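Local coordinates for redox-sensing transcriptional repressor Rex (Thermoanaerobacter ethanolicus, PDB 3WG9), which probably represses transcription as a DNA-binding homodimer that responds to the cellular balance of NADH and NAD(+), at residues T87-A92 against A98-T103; K172-F177 against L182-D187; R13-Y18 against T76-L81. One frame throughout, in Å; residues are numbered along the deposited sequence.

Interaction 1 of 3, residues T87-A92 against A98-T103; sequences TIIIGA and AIANYT. With SO4 (sulfate ion), chain E.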
ATOM      1  N   THR B  87       8.914   7.370  15.619  1.00 29.38           N
ATOM      2  CA  THR B  87       7.528   7.100  15.323  1.00 29.34           C
ATOM      3  C   THR B  87       6.748   6.766  16.580  1.00 28.75           C
ATOM      4  O   THR B  87       7.294   6.263  17.576  1.00 31.63           O
ATOM      5  CB  THR B  87       7.414   5.929  14.313  1.00 29.59           C
ATOM      6  OG1 THR B  87       7.827   4.703  14.945  1.00 35.28           O
ATOM      7  CG2 THR B  87       8.302   6.241  13.075  1.00 32.37           C
ATOM      8  N   ILE B  88       5.455   6.995  16.521  1.00 28.11           N
ATOM      9  CA  ILE B  88       4.531   6.430  17.460  1.00 28.31           C
ATOM     10  C   ILE B  88       3.411   5.832  16.661  1.00 28.71           C
ATOM     11  O   ILE B  88       3.158   6.245  15.538  1.00 27.17           O
ATOM     12  CB  ILE B  88       3.938   7.488  18.418  1.00 29.19           C
ATOM     13  CG1 ILE B  88       3.219   8.622  17.666  1.00 28.99           C
ATOM     14  CG2 ILE B  88       5.045   8.090  19.285  1.00 24.90           C
ATOM     15  CD1 ILE B  88       2.669   9.745  18.587  1.00 30.23           C
ATOM     16  N   ILE B  89       2.723   4.867  17.254  1.00 28.72           N
ATOM     17  CA  ILE B  89       1.516   4.304  16.631  1.00 27.47           C
ATOM     18  C   ILE B  89       0.372   4.632  17.527  1.00 29.42           C
ATOM     19  O   ILE B  89       0.469   4.425  18.769  1.00 30.34           O
ATOM     20  CB  ILE B  89       1.707   2.757  16.556  1.00 28.87           C
ATOM     21  CG1 ILE B  89       2.767   2.483  15.495  1.00 27.47           C
ATOM     22  CG2 ILE B  89       0.409   2.026  16.174  1.00 28.97           C
ATOM     23  CD1 ILE B  89       3.136   0.987  15.325  1.00 33.78           C
ATOM     24  N   ILE B  90      -0.727   5.091  16.926  1.00 27.87           N
ATOM     25  CA  ILE B  90      -1.963   5.325  17.632  1.00 30.91           C
ATOM     26  C   ILE B  90      -2.924   4.163  17.262  1.00 31.47           C
ATOM     27  O   ILE B  90      -3.250   3.941  16.065  1.00 31.28           O
ATOM     28  CB  ILE B  90      -2.655   6.634  17.246  1.00 30.18           C
ATOM     29  CG1 ILE B  90      -1.693   7.843  17.184  1.00 31.70           C
ATOM     30  CG2 ILE B  90      -3.883   6.874  18.202  1.00 32.30           C
ATOM     31  CD1 ILE B  90      -0.907   8.007  18.469  1.00 32.95           C
ATOM     32  N   GLY B  91      -3.310   3.402  18.278  1.00 32.61           N
ATOM     33  CA  GLY B  91      -4.191   2.200  18.078  1.00 33.41           C
ATOM     34  C   GLY B  91      -3.406   0.945  18.445  1.00 33.48           C
ATOM     35  O   GLY B  91      -2.391   0.648  17.806  1.00 35.05           O
ATOM     36  N   ALA B  92      -3.801   0.253  19.512  1.00 35.35           N
ATOM     37  CA  ALA B  92      -3.102  -0.955  19.921  1.00 37.58           C
ATOM     38  C   ALA B  92      -3.876  -2.239  19.618  1.00 39.66           C
ATOM     39  O   ALA B  92      -3.480  -3.266  20.107  1.00 40.65           O
ATOM     40  CB  ALA B  92      -2.736  -0.942  21.423  1.00 39.66           C
ATOM     41  N   ALA B  98       0.307  -5.121  14.108  1.00 32.83           N
ATOM     42  CA  ALA B  98       0.929  -5.669  12.862  1.00 35.51           C
ATOM     43  C   ALA B  98       1.888  -4.636  12.298  1.00 36.93           C
ATOM     44  O   ALA B  98       2.942  -4.964  11.708  1.00 37.89           O
ATOM     45  CB  ALA B  98      -0.144  -5.975  11.810  1.00 34.50           C
ATOM     46  N   ILE B  99       1.459  -3.367  12.368  1.00 36.22           N
ATOM     47  CA  ILE B  99       2.346  -2.310  11.868  1.00 33.90           C
ATOM     48  C   ILE B  99       3.552  -2.156  12.784  1.00 35.54           C
ATOM     49  O   ILE B  99       4.686  -1.967  12.314  1.00 37.77           O
ATOM     50  CB  ILE B  99       1.610  -0.984  11.640  1.00 32.87           C
ATOM     51  CG1 ILE B  99       0.513  -1.191  10.606  1.00 33.16           C
ATOM     52  CG2 ILE B  99       2.628   0.138  11.150  1.00 34.54           C
ATOM     53  CD1 ILE B  99       0.966  -1.935   9.312  1.00 37.21           C
ATOM     54  N   ALA B 100       3.349  -2.297  14.095  1.00 36.64           N
ATOM     55  CA  ALA B 100       4.467  -2.310  15.005  1.00 37.71           C
ATOM     56  C   ALA B 100       5.453  -3.425  14.619  1.00 40.80           C
ATOM     57  O   ALA B 100       6.660  -3.179  14.528  1.00 41.67           O
ATOM     58  CB  ALA B 100       3.986  -2.453  16.459  1.00 38.47           C
ATOM     59  N   ASN B 101       4.949  -4.628  14.336  1.00 43.50           N
ATOM     60  CA  ASN B 101       5.789  -5.751  13.851  1.00 48.36           C
ATOM     61  C   ASN B 101       6.475  -5.418  12.504  1.00 48.66           C
ATOM     62  O   ASN B 101       7.658  -5.677  12.320  1.00 51.26           O
ATOM     63  CB  ASN B 101       4.976  -7.075  13.717  1.00 51.10           C
ATOM     64  CG  ASN B 101       4.295  -7.543  15.036  1.00 57.39           C
ATOM     65  OD1 ASN B 101       3.311  -8.346  15.012  1.00 64.59           O
ATOM     66  ND2 ASN B 101       4.827  -7.093  16.179  1.00 60.92           N
ATOM     67  N   TYR B 102       5.748  -4.813  11.568  1.00 47.76           N
ATOM     68  CA  TYR B 102       6.317  -4.492  10.249  1.00 50.22           C
ATOM     69  C   TYR B 102       7.474  -3.458  10.339  1.00 52.01           C
ATOM     70  O   TYR B 102       8.523  -3.607   9.700  1.00 51.68           O
ATOM     71  CB  TYR B 102       5.199  -3.982   9.314  1.00 48.72           C
ATOM     72  CG  TYR B 102       5.673  -3.678   7.918  1.00 50.08           C
ATOM     73  CD1 TYR B 102       5.685  -4.684   6.959  1.00 48.74           C
ATOM     74  CD2 TYR B 102       6.106  -2.374   7.544  1.00 48.86           C
ATOM     75  CE1 TYR B 102       6.178  -4.437   5.650  1.00 48.89           C
ATOM     76  CE2 TYR B 102       6.570  -2.104   6.227  1.00 47.45           C
ATOM     77  CZ  TYR B 102       6.604  -3.161   5.292  1.00 46.84           C
ATOM     78  OH  TYR B 102       7.032  -3.009   3.983  1.00 47.64           O
ATOM     79  N   THR B 103       7.293  -2.427  11.160  1.00 53.20           N
ATOM     80  CA  THR B 103       8.271  -1.344  11.259  1.00 56.78           C
ATOM     81  C   THR B 103       9.492  -1.509  12.181  1.00 61.73           C
ATOM     82  O   THR B 103      10.274  -0.563  12.285  1.00 61.44           O
ATOM     83  CB  THR B 103       7.614   0.052  11.469  1.00 55.49           C
ATOM     84  OG1 THR B 103       6.932   0.116  12.717  1.00 50.42           O
ATOM     85  CG2 THR B 103       6.643   0.391  10.339  1.00 56.01           C
TER
HETATM   86  S   SO4 E 901       7.846  -4.523   1.149  1.00 47.25           S
HETATM   87  O1  SO4 E 901       7.389  -4.802   2.520  1.00 46.76           O
HETATM   88  O2  SO4 E 901       7.234  -5.421   0.138  1.00 44.46           O
HETATM   89  O3  SO4 E 901       7.456  -3.143   0.855  1.00 39.69           O
HETATM   90  O4  SO4 E 901       9.313  -4.599   1.046  1.00 46.36           O
HETATM   91  O   HOH W   1       8.181   2.390  13.608  1.00 34.16           O

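Interaction 2 of 3, residues K172-F177 against L182-D187; sequences KAIWNF and LKVPDD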
ATOM      1  N   LYS B 172       5.290  15.975  12.480  1.00 26.31           N
ATOM      2  CA  LYS B 172       5.701  16.437  11.118  1.00 26.37           C
ATOM      3  C   LYS B 172       5.055  15.655   9.980  1.00 24.78           C
ATOM      4  O   LYS B 172       4.951  16.138   8.844  1.00 24.87           O
ATOM      5  CB  LYS B 172       7.224  16.362  10.922  1.00 26.42           C
ATOM      6  CG  LYS B 172       8.043  17.179  11.990  1.00 33.02           C
ATOM      7  CD  LYS B 172       9.560  17.022  11.654  1.00 40.57           C
ATOM      8  CE  LYS B 172      10.454  17.942  12.517  1.00 50.57           C
ATOM      9  NZ  LYS B 172      10.302  17.620  13.961  1.00 52.77           N
ATOM     10  N   ALA B 173       4.636  14.421  10.273  1.00 23.66           N
ATOM     11  CA  ALA B 173       4.020  13.574   9.253  1.00 23.95           C
ATOM     12  C   ALA B 173       3.092  12.595   9.941  1.00 25.64           C
ATOM     13  O   ALA B 173       3.356  12.172  11.103  1.00 23.71           O
ATOM     14  CB  ALA B 173       5.127  12.740   8.612  1.00 25.03           C
ATOM     15  N   ILE B 174       2.092  12.175   9.168  1.00 22.97           N
ATOM     16  CA  ILE B 174       1.137  11.182   9.578  1.00 24.39           C
ATOM     17  C   ILE B 174       1.052  10.128   8.510  1.00 24.61           C
ATOM     18  O   ILE B 174       0.894  10.429   7.296  1.00 23.54           O
ATOM     19  CB  ILE B 174      -0.275  11.838   9.776  1.00 24.19           C
ATOM     20  CG1 ILE B 174      -0.201  12.699  11.065  1.00 26.63           C
ATOM     21  CG2 ILE B 174      -1.349  10.732   9.927  1.00 25.88           C
ATOM     22  CD1 ILE B 174      -1.486  13.514  11.326  1.00 35.46           C
ATOM     23  N   TRP B 175       1.190   8.878   8.957  1.00 24.96           N
ATOM     24  CA  TRP B 175       1.009   7.729   8.044  1.00 24.04           C
ATOM     25  C   TRP B 175      -0.343   7.109   8.399  1.00 25.29           C
ATOM     26  O   TRP B 175      -0.544   6.565   9.491  1.00 26.53           O
ATOM     27  CB  TRP B 175       2.186   6.747   8.225  1.00 25.06           C
ATOM     28  CG  TRP B 175       2.340   5.736   7.129  1.00 22.79           C
ATOM     29  CD1 TRP B 175       2.003   5.903   5.802  1.00 27.49           C
ATOM     30  CD2 TRP B 175       2.905   4.435   7.236  1.00 24.43           C
ATOM     31  NE1 TRP B 175       2.364   4.781   5.063  1.00 24.39           N
ATOM     32  CE2 TRP B 175       2.892   3.853   5.929  1.00 23.69           C
ATOM     33  CE3 TRP B 175       3.459   3.712   8.289  1.00 27.93           C
ATOM     34  CZ2 TRP B 175       3.317   2.558   5.685  1.00 25.36           C
ATOM     35  CZ3 TRP B 175       3.913   2.406   8.039  1.00 27.63           C
ATOM     36  CH2 TRP B 175       3.899   1.873   6.729  1.00 25.58           C
ATOM     37  N   ASN B 176      -1.318   7.269   7.510  1.00 26.69           N
ATOM     38  CA  ASN B 176      -2.719   7.050   7.887  1.00 28.26           C
ATOM     39  C   ASN B 176      -3.225   5.717   7.285  1.00 28.03           C
ATOM     40  O   ASN B 176      -3.337   5.640   6.086  1.00 26.01           O
ATOM     41  CB  ASN B 176      -3.582   8.190   7.319  1.00 29.74           C
ATOM     42  CG  ASN B 176      -5.084   7.951   7.520  1.00 33.36           C
ATOM     43  OD1 ASN B 176      -5.512   7.318   8.503  1.00 30.66           O
ATOM     44  ND2 ASN B 176      -5.885   8.391   6.540  1.00 33.59           N
ATOM     45  N   PHE B 177      -3.516   4.711   8.102  1.00 27.53           N
ATOM     46  CA  PHE B 177      -4.073   3.429   7.602  1.00 30.72           C
ATOM     47  C   PHE B 177      -5.600   3.365   7.486  1.00 34.54           C
ATOM     48  O   PHE B 177      -6.146   2.340   7.063  1.00 34.66           O
ATOM     49  CB  PHE B 177      -3.634   2.279   8.481  1.00 28.61           C
ATOM     50  CG  PHE B 177      -2.229   1.858   8.198  1.00 27.72           C
ATOM     51  CD1 PHE B 177      -1.986   0.849   7.266  1.00 31.83           C
ATOM     52  CD2 PHE B 177      -1.182   2.599   8.718  1.00 27.15           C
ATOM     53  CE1 PHE B 177      -0.686   0.466   6.947  1.00 31.46           C
ATOM     54  CE2 PHE B 177       0.134   2.226   8.416  1.00 29.55           C
ATOM     55  CZ  PHE B 177       0.371   1.189   7.515  1.00 30.54           C
ATOM     56  N   LEU B 182      -7.796  12.268   5.641  1.00 52.15           N
ATOM     57  CA  LEU B 182      -7.731  13.255   6.740  1.00 49.11           C
ATOM     58  C   LEU B 182      -7.360  14.671   6.290  1.00 46.03           C
ATOM     59  O   LEU B 182      -6.762  14.827   5.250  1.00 45.92           O
ATOM     60  CB  LEU B 182      -6.734  12.785   7.797  1.00 46.86           C
ATOM     61  CG  LEU B 182      -7.097  11.436   8.403  1.00 49.29           C
ATOM     62  CD1 LEU B 182      -6.000  11.060   9.352  1.00 48.66           C
ATOM     63  CD2 LEU B 182      -8.445  11.438   9.110  1.00 52.45           C
ATOM     64  N   LYS B 183      -7.694  15.677   7.089  1.00 45.44           N
ATOM     65  CA  LYS B 183      -7.328  17.057   6.818  1.00 45.98           C
ATOM     66  C   LYS B 183      -6.152  17.441   7.744  1.00 43.57           C
ATOM     67  O   LYS B 183      -6.300  17.314   8.969  1.00 42.95           O
ATOM     68  CB  LYS B 183      -8.490  17.989   7.162  1.00 48.00           C
ATOM     69  CG  LYS B 183      -9.745  17.808   6.310  1.00 55.55           C
ATOM     70  CD  LYS B 183      -9.427  17.417   4.880  1.00 61.63           C
ATOM     71  CE  LYS B 183     -10.677  16.848   4.197  1.00 69.24           C
ATOM     72  NZ  LYS B 183     -11.838  17.766   4.406  1.00 70.14           N
ATOM     73  N   VAL B 184      -5.046  17.919   7.166  1.00 39.80           N
ATOM     74  CA  VAL B 184      -3.905  18.449   7.947  1.00 36.99           C
ATOM     75  C   VAL B 184      -3.434  19.711   7.231  1.00 37.89           C
ATOM     76  O   VAL B 184      -3.696  19.893   6.034  1.00 36.95           O
ATOM     77  CB  VAL B 184      -2.693  17.434   8.004  1.00 36.56           C
ATOM     78  CG1 VAL B 184      -3.105  16.079   8.704  1.00 39.10           C
ATOM     79  CG2 VAL B 184      -2.212  17.149   6.647  1.00 33.77           C
ATOM     80  N   PRO B 185      -2.678  20.558   7.940  1.00 37.35           N
ATOM     81  CA  PRO B 185      -2.135  21.767   7.343  1.00 37.89           C
ATOM     82  C   PRO B 185      -1.165  21.361   6.251  1.00 39.09           C
ATOM     83  O   PRO B 185      -0.568  20.272   6.292  1.00 36.46           O
ATOM     84  CB  PRO B 185      -1.390  22.444   8.518  1.00 38.70           C
ATOM     85  CG  PRO B 185      -2.093  21.959   9.742  1.00 38.93           C
ATOM     86  CD  PRO B 185      -2.625  20.560   9.420  1.00 37.57           C
ATOM     87  N   ASP B 186      -0.949  22.265   5.314  1.00 40.96           N
ATOM     88  CA  ASP B 186      -0.175  21.983   4.123  1.00 42.91           C
ATOM     89  C   ASP B 186       1.274  21.649   4.454  1.00 41.65           C
ATOM     90  O   ASP B 186       1.972  21.024   3.647  1.00 42.08           O
ATOM     91  CB  ASP B 186      -0.180  23.193   3.188  1.00 45.54           C
ATOM     92  CG  ASP B 186      -1.461  23.311   2.382  1.00 54.37           C
ATOM     93  OD1 ASP B 186      -2.327  22.421   2.449  1.00 57.66           O
ATOM     94  OD2 ASP B 186      -1.612  24.322   1.664  1.00 61.80           O
ATOM     95  N   ASP B 187       1.742  22.051   5.629  1.00 38.38           N
ATOM     96  CA  ASP B 187       3.156  21.824   5.932  1.00 36.13           C
ATOM     97  C   ASP B 187       3.394  20.438   6.554  1.00 34.60           C
ATOM     98  O   ASP B 187       4.546  20.040   6.727  1.00 33.29           O
ATOM     99  CB  ASP B 187       3.692  22.905   6.908  1.00 35.18           C
ATOM    100  CG  ASP B 187       2.925  22.916   8.210  1.00 36.35           C
ATOM    101  OD1 ASP B 187       1.767  23.358   8.153  1.00 37.35           O
ATOM    102  OD2 ASP B 187       3.421  22.447   9.304  1.00 36.69           O
TER
HETATM  103  O   HOH W   2       6.293  18.279   8.173  1.00 24.68           O

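Interaction 3 of 3, residues R13-Y18 against T76-L81; sequences RRLPRY and TKILGL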
ATOM      1  N   ARG B  13       6.900   8.677  -5.951  1.00 27.62           N
ATOM      2  CA  ARG B  13       6.324   7.334  -5.773  1.00 27.80           C
ATOM      3  C   ARG B  13       6.982   6.254  -6.625  1.00 29.09           C
ATOM      4  O   ARG B  13       6.887   5.082  -6.300  1.00 28.94           O
ATOM      5  CB  ARG B  13       4.816   7.301  -6.093  1.00 27.63           C
ATOM      6  CG  ARG B  13       4.006   8.170  -5.058  1.00 30.74           C
ATOM      7  CD  ARG B  13       2.533   7.772  -4.980  1.00 31.52           C
ATOM      8  NE  ARG B  13       1.810   8.628  -4.035  1.00 33.32           N
ATOM      9  CZ  ARG B  13       1.804   8.420  -2.712  1.00 34.74           C
ATOM     10  NH1 ARG B  13       2.518   7.422  -2.149  1.00 27.42           N
ATOM     11  NH2 ARG B  13       1.036   9.182  -1.955  1.00 31.93           N
ATOM     12  N   ARG B  14       7.698   6.626  -7.691  1.00 27.75           N
ATOM     13  CA  ARG B  14       8.494   5.605  -8.380  1.00 28.09           C
ATOM     14  C   ARG B  14       9.776   5.270  -7.655  1.00 29.43           C
ATOM     15  O   ARG B  14      10.338   4.165  -7.845  1.00 30.60           O
ATOM     16  CB  ARG B  14       8.867   6.057  -9.802  1.00 27.02           C
ATOM     17  CG  ARG B  14       7.635   6.097 -10.712  1.00 27.73           C
ATOM     18  CD  ARG B  14       8.008   6.392 -12.206  1.00 31.91           C
ATOM     19  NE  ARG B  14       8.436   7.775 -12.450  1.00 29.64           N
ATOM     20  CZ  ARG B  14       7.654   8.754 -12.857  1.00 34.13           C
ATOM     21  NH1 ARG B  14       6.342   8.542 -13.034  1.00 32.76           N
ATOM     22  NH2 ARG B  14       8.169   9.956 -13.062  1.00 34.78           N
ATOM     23  N   LEU B  15      10.323   6.220  -6.905  1.00 29.14           N
ATOM     24  CA  LEU B  15      11.656   5.967  -6.290  1.00 29.23           C
ATOM     25  C   LEU B  15      11.748   4.750  -5.371  1.00 30.24           C
ATOM     26  O   LEU B  15      12.761   4.042  -5.384  1.00 28.21           O
ATOM     27  CB  LEU B  15      12.209   7.219  -5.562  1.00 28.69           C
ATOM     28  CG  LEU B  15      12.360   8.499  -6.426  1.00 31.59           C
ATOM     29  CD1 LEU B  15      12.717   9.728  -5.587  1.00 28.33           C
ATOM     30  CD2 LEU B  15      13.487   8.280  -7.500  1.00 35.08           C
ATOM     31  N   PRO B  16      10.762   4.555  -4.463  1.00 30.40           N
ATOM     32  CA  PRO B  16      10.826   3.315  -3.673  1.00 31.39           C
ATOM     33  C   PRO B  16      10.714   2.038  -4.507  1.00 31.05           C
ATOM     34  O   PRO B  16      11.268   1.030  -4.088  1.00 30.09           O
ATOM     35  CB  PRO B  16       9.672   3.449  -2.653  1.00 29.59           C
ATOM     36  CG  PRO B  16       9.385   4.992  -2.664  1.00 31.39           C
ATOM     37  CD  PRO B  16       9.608   5.380  -4.098  1.00 30.05           C
ATOM     38  N   ARG B  17       9.963   2.071  -5.599  1.00 29.29           N
ATOM     39  CA  ARG B  17       9.908   0.913  -6.506  1.00 31.95           C
ATOM     40  C   ARG B  17      11.308   0.641  -7.083  1.00 32.58           C
ATOM     41  O   ARG B  17      11.784  -0.506  -7.067  1.00 31.37           O
ATOM     42  CB  ARG B  17       8.909   1.139  -7.632  1.00 31.21           C
ATOM     43  CG  ARG B  17       7.464   1.455  -7.169  1.00 36.84           C
ATOM     44  CD  ARG B  17       6.545   1.613  -8.403  1.00 40.67           C
ATOM     45  NE  ARG B  17       6.626   0.414  -9.241  1.00 47.11           N
ATOM     46  CZ  ARG B  17       6.718   0.426 -10.575  1.00 49.55           C
ATOM     47  NH1 ARG B  17       6.751   1.572 -11.241  1.00 48.46           N
ATOM     48  NH2 ARG B  17       6.745  -0.715 -11.240  1.00 49.21           N
ATOM     49  N   TYR B  18      12.056   1.687  -7.484  1.00 32.34           N
ATOM     50  CA  TYR B  18      13.424   1.372  -7.963  1.00 30.80           C
ATOM     51  C   TYR B  18      14.264   0.775  -6.849  1.00 33.10           C
ATOM     52  O   TYR B  18      14.990  -0.219  -7.054  1.00 33.69           O
ATOM     53  CB  TYR B  18      14.114   2.629  -8.470  1.00 32.70           C
ATOM     54  CG  TYR B  18      13.360   3.390  -9.541  1.00 30.94           C
ATOM     55  CD1 TYR B  18      12.585   2.745 -10.503  1.00 34.90           C
ATOM     56  CD2 TYR B  18      13.493   4.762  -9.627  1.00 35.15           C
ATOM     57  CE1 TYR B  18      11.931   3.461 -11.509  1.00 37.48           C
ATOM     58  CE2 TYR B  18      12.886   5.475 -10.644  1.00 33.73           C
ATOM     59  CZ  TYR B  18      12.090   4.836 -11.573  1.00 34.72           C
ATOM     60  OH  TYR B  18      11.458   5.621 -12.520  1.00 33.85           O
ATOM     61  N   THR B  76      18.866   4.837  -1.537  1.00 37.54           N
ATOM     62  CA  THR B  76      18.723   4.823  -0.096  1.00 38.50           C
ATOM     63  C   THR B  76      18.879   6.221   0.469  1.00 37.82           C
ATOM     64  O   THR B  76      18.094   6.658   1.328  1.00 37.71           O
ATOM     65  CB  THR B  76      19.791   3.912   0.569  1.00 38.81           C
ATOM     66  OG1 THR B  76      19.545   2.565   0.164  1.00 40.82           O
ATOM     67  CG2 THR B  76      19.683   3.993   2.106  1.00 43.11           C
ATOM     68  N   LYS B  77      19.923   6.916   0.010  1.00 39.94           N
ATOM     69  CA  LYS B  77      20.187   8.296   0.400  1.00 39.30           C
ATOM     70  C   LYS B  77      19.057   9.229  -0.031  1.00 37.25           C
ATOM     71  O   LYS B  77      18.620  10.091   0.731  1.00 36.56           O
ATOM     72  CB  LYS B  77      21.512   8.776  -0.248  1.00 43.38           C
ATOM     73  CG  LYS B  77      21.792  10.296  -0.100  1.00 47.99           C
ATOM     74  CD  LYS B  77      23.090  10.837  -0.777  1.00 57.14           C
ATOM     75  CE  LYS B  77      22.915  10.923  -2.293  1.00 61.96           C
ATOM     76  NZ  LYS B  77      23.377  12.188  -2.933  1.00 64.32           N
ATOM     77  N   ILE B  78      18.633   9.116  -1.293  1.00 34.85           N
ATOM     78  CA  ILE B  78      17.585  10.007  -1.826  1.00 34.41           C
ATOM     79  C   ILE B  78      16.290   9.817  -1.003  1.00 31.21           C
ATOM     80  O   ILE B  78      15.561  10.788  -0.731  1.00 32.47           O
ATOM     81  CB  ILE B  78      17.307   9.665  -3.317  1.00 33.83           C
ATOM     82  CG1 ILE B  78      18.450  10.197  -4.183  1.00 34.87           C
ATOM     83  CG2 ILE B  78      16.010  10.290  -3.825  1.00 33.50           C
ATOM     84  CD1 ILE B  78      18.428   9.463  -5.571  1.00 36.48           C
ATOM     85  N   LEU B  79      16.037   8.592  -0.587  1.00 30.19           N
ATOM     86  CA  LEU B  79      14.773   8.284   0.151  1.00 30.57           C
ATOM     87  C   LEU B  79      14.861   8.613   1.635  1.00 32.83           C
ATOM     88  O   LEU B  79      13.886   8.376   2.364  1.00 30.01           O
ATOM     89  CB  LEU B  79      14.402   6.796   0.006  1.00 30.71           C
ATOM     90  CG  LEU B  79      13.984   6.512  -1.428  1.00 28.78           C
ATOM     91  CD1 LEU B  79      13.982   5.008  -1.642  1.00 32.19           C
ATOM     92  CD2 LEU B  79      12.613   7.135  -1.681  1.00 28.77           C
ATOM     93  N   GLY B  80      16.008   9.175   2.055  1.00 34.30           N
ATOM     94  CA  GLY B  80      16.230   9.604   3.457  1.00 36.21           C
ATOM     95  C   GLY B  80      16.368   8.422   4.388  1.00 36.83           C
ATOM     96  O   GLY B  80      16.257   8.580   5.617  1.00 38.79           O
ATOM     97  N   LEU B  81      16.735   7.272   3.827  1.00 36.15           N
ATOM     98  CA  LEU B  81      16.882   6.032   4.602  1.00 36.85           C
ATOM     99  C   LEU B  81      18.244   5.874   5.296  1.00 41.01           C
ATOM    100  O   LEU B  81      18.435   4.920   6.026  1.00 42.06           O
ATOM    101  CB  LEU B  81      16.494   4.786   3.796  1.00 34.82           C
ATOM    102  CG  LEU B  81      15.075   4.877   3.191  1.00 37.48           C
ATOM    103  CD1 LEU B  81      14.822   3.674   2.341  1.00 35.24           C
ATOM    104  CD2 LEU B  81      14.043   4.874   4.313  1.00 37.31           C
TER

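Interaction 1 of 3, residues T87-A92 against A98-T103
Ile89 touches the helix with a single methyl group. Its CD1 lies 3.5 Å from Ala100 N and 3.7 Å from Ala100 CB, so it rests on the helix backbone as much as on a side chain. The small alanine is consistent with the close approach of strand and helix, Ile89 CA and Ala100 CA being 7.4 Å apart. Ile89 CG1 stands anti to the carbonyl carbon (chi1 -71°) and the chain runs on extended through CG1, which carries CD1 across to the helix. On the flank of this methyl, Ile99 CG2 sits 4.3 Å from Ile89 CD1, while the rest of the Ile99 side chain leads away from the strand toward Phe177.

Further along, the link turns polar. One water, 2.7 Å from both Thr87 OG1 and Thr103 OG1, links Thr87 on the strand to Thr103. Thr103 OG1 also lies 3.1 Å from Ile99 O, a second possible acceptor for its proton. On the side facing the second subunit, Tyr102 OH comes within a doubtfully short 2.3 Å of sulfate O1, at the ring edge near its plane; the ion, probably from the crystallisation liquor, also bonds Ser196 and His194 of the second subunit.

Strand 85-90 and helix 94-102 open a Rossmann beta-alpha-beta unit completed by strand 110-117, and the turn between them carries the glycine-rich GxGxxG sequence beginning at Gly91. Ala98 and Tyr102 belong to NAD(+) sites seen crystallographically for this protein, though none is occupied in this chain here. The chemistry is therefore divided: a buried, apolar methyl contact goes with the close spacing of strand and helix, whereas a bridging water gives two buried hydroxyls a partner.

Interaction 2 of 3, residues K172-F177 against L182-D187
Lys172-Phe177 runs out along a strand and Leu182-Asp187 returns beside it, the two directions 160° apart, yet with CA atoms 7.9 Å or more from each other the chains are too far apart to pair as neighbouring strands. Side chains and a water bridge the interval. Near the turn, Leu182 lies across the amide of Asn176: Leu182 CD1 is 3.7 Å from Asn176 CG, and Leu182 CG is 3.8 Å from Asn176 ND2. With CG anti to the backbone N (chi1 173°), Asn176 brings its amide to this leucine while both polar ends bond to other groups. ND2 binds Asn192 OD1 and the backbone O of Ile180, and OD1 accepts from the N of Leu178, so the flat group is gripped from several directions. Replacing Asn176 by an alanine would remove the amide, and is likely to leave Asn192 OD1, Ile180 O and Leu178 N without their mate and to open a gap beside Leu182 CD1.

The strand is the fifth in order across the parallel Rossmann sheet, and the returning segment belongs to the connection that leads to strand 189-192, the outermost of this chain, which pairs with strand 173-176. Phe177, at the end of the strand, belongs to an NADH site seen crystallographically for this protein, though not occupied in this chain here.

Farther from the turn, the side chains of Ile174 and Val184 lie alongside with opposed directions, Ile174 CD1 against Val184 CG1 at 4.0 Å. Leu190 touches both side chains, and Ala163 of helix 159-168 packs on Ile174 and Leu182 alike. At the far end, where the residues are exposed, a water takes over. It donates to Lys172 O at 2.6 Å and to Asp187 O at 2.9 Å, spanning two carbonyls whose oxygens lie 4.5 Å apart.

Interaction 3 of 3, residues R13-Y18 against T76-L81
Leu15 and Leu79 share one side-chain shape: each has CG anti to its carbonyl carbon (chi1 -57° and -69°) and an extended second torsion, which carries their methyls toward the opposite segment across the contact. Ile78 instead offers its short branch, CG2. The result is a small apolar cluster. Leu15 and Ile78 meet at about a right angle, with Leu15 CD1 3.8 Å from Ile78 CG2, whereas Pro16 and Leu79 meet obliquely. Leu79 plays the larger part, its CD2 set against two neighbours of the first helix, 3.9 Å from Leu15 CB and 4.0 Å from Pro16 CG. Its other methyl, CD1, reaches the backbone, 4.1 Å from Pro16 CA.

Backbone features shape both sides. Helix 9-27 is kinked at Pro16, whose nitrogen makes no bond to the preceding turn, and the proline ring itself becomes a packing surface. On the other side, helix 68-78 ends in a Schellman motif: Gly80 has positive phi, Gly80 N bonds Lys77 O at 3.1 Å, and Leu81 N bonds Thr76 O at 2.9 Å. Leu79 lies just past the last helical residue.

Phe56 packs on Leu15 and Ile78, and Leu75 adds to the apolar surface around Leu15. The backbone O of Leu79 bonds Ser203 of the second subunit, so the cluster lies close to the dimer interface. All four touching residues are buried, forming part of the core that joins helix 9-27, whose later part enters the predicted helix-turn-helix region, to the end of helix 68-78 in a winged-helix fold.

How the interactions relate
Along the chain the contacts follow in series: interaction 3 is completed first, then interaction 1, then interaction 2. Interactions 1 and 2 both reach the parallel Rossmann sheet; their centres are 16 Å apart and they touch, Ile99 CD1 lying 3.7 Å from Phe177 CZ. Interaction 3 belongs to the DNA-binding part, its centre about 22 Å from that of interaction 1 and 20 Å from that of interaction 2, without contact to either. The next element after helix 68-78 is nevertheless strand 85-90. Each chain carries both parts and both meet the second subunit, consistent with a repressor in which the dimer relates nucleotide binding to DNA binding.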